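Rab GDP dissociation inhibitor alpha (Naegleria fowleri, PDB 6C87) probably binds prenylated Rab GTPases in their GDP-bound form, slowing nucleotide release and keeping them soluble for recycling between membranes. Local coordinates at residues A362-T367 / K378-L383; N372-V377 / D388-Y393. One frame throughout, in Å; residues are numbered along the deposited sequence.

Contact 1 (A362-T367 / K378-L383); sequences AIVSTT and KVVLDL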
loop_
_atom_site.group_PDB
_atom_site.type_symbol
_atom_site.label_atom_id
_atom_site.label_comp_id
_atom_site.label_asym_id
_atom_site.label_seq_id
_atom_site.Cartn_x
_atom_site.Cartn_y
_atom_site.Cartn_z
ATOM N N ALA A 362 29.442 -16.844 -25.518
ATOM C CA ALA A 362 28.140 -17.500 -25.482
ATOM C C ALA A 362 28.166 -18.484 -24.327
ATOM O O ALA A 362 29.028 -19.371 -24.276
ATOM C CB ALA A 362 27.811 -18.203 -26.803
ATOM N N ILE A 363 27.275 -18.289 -23.367
ATOM C CA ILE A 363 27.260 -19.102 -22.164
ATOM C C ILE A 363 25.951 -19.876 -22.134
ATOM O O ILE A 363 24.869 -19.285 -22.225
ATOM C CB ILE A 363 27.471 -18.246 -20.906
ATOM C CG1 ILE A 363 28.830 -17.533 -21.040
ATOM C CG2 ILE A 363 27.434 -19.119 -19.651
ATOM C CD1 ILE A 363 29.337 -16.838 -19.805
ATOM N N VAL A 364 26.059 -21.199 -22.049
ATOM C CA VAL A 364 24.921 -22.105 -22.075
ATOM C C VAL A 364 24.694 -22.612 -20.658
ATOM O O VAL A 364 25.640 -23.045 -19.989
ATOM C CB VAL A 364 25.161 -23.272 -23.046
ATOM C CG1 VAL A 364 23.899 -24.123 -23.172
ATOM C CG2 VAL A 364 25.624 -22.743 -24.398
ATOM N N SER A 365 23.450 -22.543 -20.190
ATOM C CA SER A 365 23.165 -22.902 -18.814
ATOM C C SER A 365 21.867 -23.691 -18.725
ATOM O O SER A 365 20.892 -23.396 -19.423
ATOM C CB SER A 365 23.083 -21.650 -17.927
ATOM O OG SER A 365 21.973 -20.847 -18.287
ATOM N N THR A 366 21.858 -24.680 -17.838
ATOM C CA THR A 366 20.641 -25.416 -17.551
ATOM C C THR A 366 20.816 -26.114 -16.215
ATOM O O THR A 366 21.934 -26.304 -15.731
ATOM C CB THR A 366 20.303 -26.425 -18.658
ATOM O OG1 THR A 366 18.969 -26.911 -18.470
ATOM C CG2 THR A 366 21.274 -27.594 -18.653
ATOM N N THR A 367 19.687 -26.458 -15.610
ATOM C CA THR A 367 19.707 -27.309 -14.435
ATOM C C THR A 367 20.122 -28.711 -14.854
ATOM O O THR A 367 19.673 -29.222 -15.880
ATOM C CB THR A 367 18.332 -27.328 -13.770
ATOM O OG1 THR A 367 18.032 -26.025 -13.247
ATOM C CG2 THR A 367 18.263 -28.365 -12.655
ATOM N N LYS A 378 24.315 -30.411 -25.389
ATOM C CA LYS A 378 24.911 -30.621 -26.706
ATOM C C LYS A 378 24.033 -30.050 -27.814
ATOM O O LYS A 378 24.548 -29.574 -28.832
ATOM C CB LYS A 378 25.171 -32.109 -26.945
ATOM C CG LYS A 378 25.854 -32.395 -28.264
ATOM C CD LYS A 378 26.182 -33.868 -28.419
ATOM C CE LYS A 378 26.927 -34.125 -29.726
ATOM N NZ LYS A 378 26.044 -33.986 -30.912
ATOM N N VAL A 379 22.710 -30.075 -27.631
ATOM C CA VAL A 379 21.813 -29.517 -28.637
ATOM C C VAL A 379 22.113 -28.042 -28.856
ATOM O O VAL A 379 22.016 -27.544 -29.982
ATOM C CB VAL A 379 20.338 -29.740 -28.232
ATOM C CG1 VAL A 379 20.029 -29.075 -26.891
ATOM C CG2 VAL A 379 19.392 -29.236 -29.316
ATOM N N VAL A 380 22.504 -27.326 -27.799
ATOM C CA VAL A 380 22.822 -25.911 -27.946
ATOM C C VAL A 380 24.233 -25.734 -28.495
ATOM O O VAL A 380 24.461 -24.940 -29.414
ATOM C CB VAL A 380 22.646 -25.177 -26.605
ATOM C CG1 VAL A 380 22.962 -23.708 -26.779
ATOM C CG2 VAL A 380 21.247 -25.373 -26.058
ATOM N N LEU A 381 25.200 -26.476 -27.947
ATOM C CA LEU A 381 26.582 -26.354 -28.400
ATOM C C LEU A 381 26.727 -26.664 -29.883
ATOM O O LEU A 381 27.563 -26.057 -30.564
ATOM C CB LEU A 381 27.479 -27.282 -27.587
ATOM C CG LEU A 381 27.475 -26.955 -26.102
ATOM C CD1 LEU A 381 28.348 -27.936 -25.352
ATOM C CD2 LEU A 381 27.958 -25.519 -25.897
ATOM N N ASP A 382 25.933 -27.602 -30.405
ATOM C CA ASP A 382 26.024 -27.902 -31.828
ATOM C C ASP A 382 25.631 -26.695 -32.672
ATOM O O ASP A 382 26.162 -26.503 -33.771
ATOM C CB ASP A 382 25.151 -29.113 -32.177
ATOM C CG ASP A 382 25.775 -30.439 -31.744
ATOM O OD1 ASP A 382 26.963 -30.446 -31.347
ATOM O OD2 ASP A 382 25.071 -31.478 -31.805
ATOM N N LEU A 383 24.740 -25.849 -32.162
ATOM C CA LEU A 383 24.363 -24.655 -32.900
ATOM C C LEU A 383 25.441 -23.583 -32.853
ATOM O O LEU A 383 25.430 -22.678 -33.698
ATOM C CB LEU A 383 23.046 -24.104 -32.352
ATOM C CG LEU A 383 21.822 -25.018 -32.503
ATOM C CD1 LEU A 383 20.638 -24.527 -31.669
ATOM C CD2 LEU A 383 21.419 -25.102 -33.950
#
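Val364 of strand 360-367 meets Val380 and Leu381 of helix 378-384 where the helix lies against one face of the large mixed sheet of this GDI fold. The helix belongs to the connection of a beta-alpha-beta crossover: the chain leaves strand 360-367, passes over the sheet and returns in the parallel strand 389-400, with the antiparallel strand 302-315 between the two. The contact is wholly apolar and mostly buried, and Val364 gives it the largest share of surface. Its side chain rises from the sheet and reaches tip to tip toward Val380, whose CG1 methyl sits against both branches of the fork, 3.7 Å from Val364 CG1 and 3.7 Å from Val364 CG2. In both valines CG1 is anti to the backbone N (chi1 -174° in Val364), which leaves CG2 of Val364 beside its own N and turned also to Leu381. That leucine does not point straight at the strand; its CD2 branch bends in and crosses the valine fork. Ile343 of the neighbouring strand touches Val364 and Val380, so the valine pair is lined by a further apolar group. On the outer side of the helix Lys378 NZ bonds Asp382 OD2 at 2.8 Å through the syn lone pair of the carboxylate. Beside the valines, Val364 CG2 ends 3.9 Å from Leu381 CD2.

Contact 2 (N372-V377 / D388-Y393); sequences NPENEV and DEKFVY
The carboxylate of Glu374 is the flat group here, and one of its faces rests on Val392: the CG2 methyl stands almost straight over the carboxylate carbon, with Val392 CG2 3.4 Å from Glu374 CD and 3.7 Å from each of the oxygens OE1 and OE2. Beyond OE1 comes the ammonium group of Lys390. Its NZ is 3.3 Å from Glu374 OE1, a weak hydrogen bond within a salt bridge; it approaches nearly in line with the CD-OE1 bond (about 164° at the oxygen) and lies somewhat out of the carboxylate plane, on the side of the methyl. The two charged side chains approach at a slant, whereas Glu374 crosses Val392 at about a right angle. Beyond CG the glutamate is extended, and its CG lies 3.7 Å from Val392 CG2, so aliphatic and carboxylate parts share the same methyl. Glu374 belongs to the short, weakly bonded helical turn 373-376 that leads into helix 378-384, and both lie on one face of the mixed sheet. Strand 389-400 borders that sheet, pairing antiparallel with strand 302-315. Lys390 and Val392 point to the face with the helical turn, while Phe391 and Tyr393 turn to the other, where helix 56-64 covers them. Lys390 touches Val311 of the neighbouring strand. Its chain starts out extended, with CG anti to the backbone N, then bends at chi3 (51°) on the way to Glu374, at the surface of the protein.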
loop_
_atom_site.group_PDB
_atom_site.type_symbol
_atom_site.label_atom_id
_atom_site.label_comp_id
_atom_site.label_asym_id
_atom_site.label_seq_id
_atom_site.Cartn_x
_atom_site.Cartn_y
_atom_site.Cartn_z
ATOM N N ASN A 372 25.587 -37.039 -17.159
ATOM C CA ASN A 372 26.455 -36.455 -18.177
ATOM C C ASN A 372 25.951 -35.043 -18.460
ATOM O O ASN A 372 25.236 -34.808 -19.446
ATOM C CB ASN A 372 26.489 -37.307 -19.445
ATOM C CG ASN A 372 27.599 -36.896 -20.390
ATOM O OD1 ASN A 372 28.277 -35.889 -20.176
ATOM N ND2 ASN A 372 27.789 -37.674 -21.450
ATOM N N PRO A 373 26.311 -34.073 -17.614
ATOM C CA PRO A 373 25.773 -32.712 -17.793
ATOM C C PRO A 373 26.143 -32.077 -19.119
ATOM O O PRO A 373 25.310 -31.390 -19.723
ATOM C CB PRO A 373 26.378 -31.943 -16.609
ATOM C CG PRO A 373 26.782 -33.003 -15.622
ATOM C CD PRO A 373 27.188 -34.181 -16.438
ATOM N N GLU A 374 27.369 -32.302 -19.599
ATOM C CA GLU A 374 27.801 -31.696 -20.856
ATOM C C GLU A 374 26.917 -32.129 -22.018
ATOM O O GLU A 374 26.605 -31.328 -22.908
ATOM C CB GLU A 374 29.251 -32.077 -21.133
ATOM C CG GLU A 374 30.265 -31.083 -20.653
ATOM C CD GLU A 374 31.670 -31.445 -21.077
ATOM O OE1 GLU A 374 32.045 -31.151 -22.236
ATOM O OE2 GLU A 374 32.403 -32.017 -20.238
ATOM N N ASN A 375 26.505 -33.392 -22.030
ATOM C CA ASN A 375 25.687 -33.887 -23.127
ATOM C C ASN A 375 24.287 -33.291 -23.101
ATOM O O ASN A 375 23.625 -33.236 -24.145
ATOM C CB ASN A 375 25.643 -35.417 -23.092
ATOM C CG ASN A 375 24.858 -36.002 -24.239
ATOM O OD1 ASN A 375 23.732 -36.468 -24.064
ATOM N ND2 ASN A 375 25.451 -35.982 -25.430
ATOM N N GLU A 376 23.813 -32.856 -21.929
ATOM C CA GLU A 376 22.483 -32.260 -21.858
ATOM C C GLU A 376 22.401 -30.966 -22.666
ATOM O O GLU A 376 21.329 -30.637 -23.180
ATOM C CB GLU A 376 22.077 -32.017 -20.402
ATOM C CG GLU A 376 21.871 -33.284 -19.584
ATOM C CD GLU A 376 21.584 -33.005 -18.104
ATOM O OE1 GLU A 376 20.730 -32.144 -17.796
ATOM O OE2 GLU A 376 22.231 -33.645 -17.241
ATOM N N VAL A 377 23.507 -30.224 -22.793
ATOM C CA VAL A 377 23.517 -28.978 -23.559
ATOM C C VAL A 377 24.089 -29.167 -24.959
ATOM O O VAL A 377 24.326 -28.178 -25.662
ATOM C CB VAL A 377 24.279 -27.854 -22.824
ATOM C CG1 VAL A 377 23.635 -27.542 -21.480
ATOM C CG2 VAL A 377 25.751 -28.209 -22.662
ATOM N N ASP A 388 35.902 -21.802 -30.390
ATOM C CA ASP A 388 37.343 -21.622 -30.222
ATOM C C ASP A 388 37.824 -22.222 -28.910
ATOM O O ASP A 388 38.836 -22.933 -28.873
ATOM C CB ASP A 388 37.700 -20.135 -30.276
ATOM C CG ASP A 388 37.629 -19.553 -31.676
ATOM O OD1 ASP A 388 37.257 -20.266 -32.639
ATOM O OD2 ASP A 388 37.946 -18.354 -31.801
ATOM N N GLU A 389 37.136 -21.906 -27.818
ATOM C CA GLU A 389 37.437 -22.401 -26.484
ATOM C C GLU A 389 36.144 -22.621 -25.730
ATOM O O GLU A 389 35.181 -21.861 -25.890
ATOM C CB GLU A 389 38.341 -21.463 -25.667
ATOM C CG GLU A 389 39.791 -21.496 -26.060
ATOM C CD GLU A 389 40.473 -22.794 -25.668
ATOM O OE1 GLU A 389 39.865 -23.590 -24.915
ATOM O OE2 GLU A 389 41.630 -23.001 -26.097
ATOM N N LYS A 390 36.129 -23.689 -24.934
ATOM C CA LYS A 390 34.956 -24.100 -24.183
ATOM C C LYS A 390 35.367 -24.414 -22.747
ATOM O O LYS A 390 36.321 -25.167 -22.519
ATOM C CB LYS A 390 34.307 -25.311 -24.861
ATOM C CG LYS A 390 33.050 -25.789 -24.209
ATOM C CD LYS A 390 32.520 -27.066 -24.843
ATOM C CE LYS A 390 33.605 -28.126 -24.951
ATOM N NZ LYS A 390 33.001 -29.480 -24.974
ATOM N N PHE A 391 34.633 -23.863 -21.784
ATOM C CA PHE A 391 34.895 -24.098 -20.369
ATOM C C PHE A 391 33.649 -24.649 -19.695
ATOM O O PHE A 391 32.583 -24.028 -19.761
ATOM C CB PHE A 391 35.316 -22.819 -19.651
ATOM C CG PHE A 391 36.421 -22.080 -20.323
ATOM C CD1 PHE A 391 37.749 -22.433 -20.091
ATOM C CD2 PHE A 391 36.142 -21.021 -21.179
ATOM C CE1 PHE A 391 38.787 -21.741 -20.699
ATOM C CE2 PHE A 391 37.176 -20.320 -21.796
ATOM C CZ PHE A 391 38.505 -20.685 -21.552
ATOM N N VAL A 392 33.789 -25.793 -19.029
ATOM C CA VAL A 392 32.673 -26.420 -18.323
ATOM C C VAL A 392 32.682 -25.965 -16.868
ATOM O O VAL A 392 33.642 -26.216 -16.132
ATOM C CB VAL A 392 32.736 -27.951 -18.416
ATOM C CG1 VAL A 392 31.604 -28.556 -17.609
ATOM C CG2 VAL A 392 32.624 -28.386 -19.861
ATOM N N TYR A 393 31.598 -25.320 -16.451
ATOM C CA TYR A 393 31.487 -24.715 -15.125
ATOM C C TYR A 393 30.230 -25.268 -14.451
ATOM O O TYR A 393 29.116 -24.809 -14.722
ATOM C CB TYR A 393 31.447 -23.194 -15.242
ATOM C CG TYR A 393 31.492 -22.447 -13.930
ATOM C CD1 TYR A 393 32.370 -22.819 -12.918
ATOM C CD2 TYR A 393 30.655 -21.365 -13.705
ATOM C CE1 TYR A 393 32.412 -22.128 -11.719
ATOM C CE2 TYR A 393 30.693 -20.663 -12.516
ATOM C CZ TYR A 393 31.568 -21.051 -11.523
ATOM O OH TYR A 393 31.592 -20.349 -10.334
#

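From the N terminus the order is strand 360-367, the helical turn 373-376, helix 378-384 and strand 389-400. Contact 1 closes the loop from the first strand to the helix; contact 2 starts within that loop, at the turn, and closes on the second strand, so the two cross along the chain. Together they lay both helical pieces of the crossover on the same face of the mixed sheet, contact 1 over strand 360-367 and contact 2 over strand 389-400. They meet through Val377, between the helices, whose CB lies 3.8 Å from Val364 CG1, and more loosely where Leu381 CD1 approaches Lys390 CD at 4.3 Å.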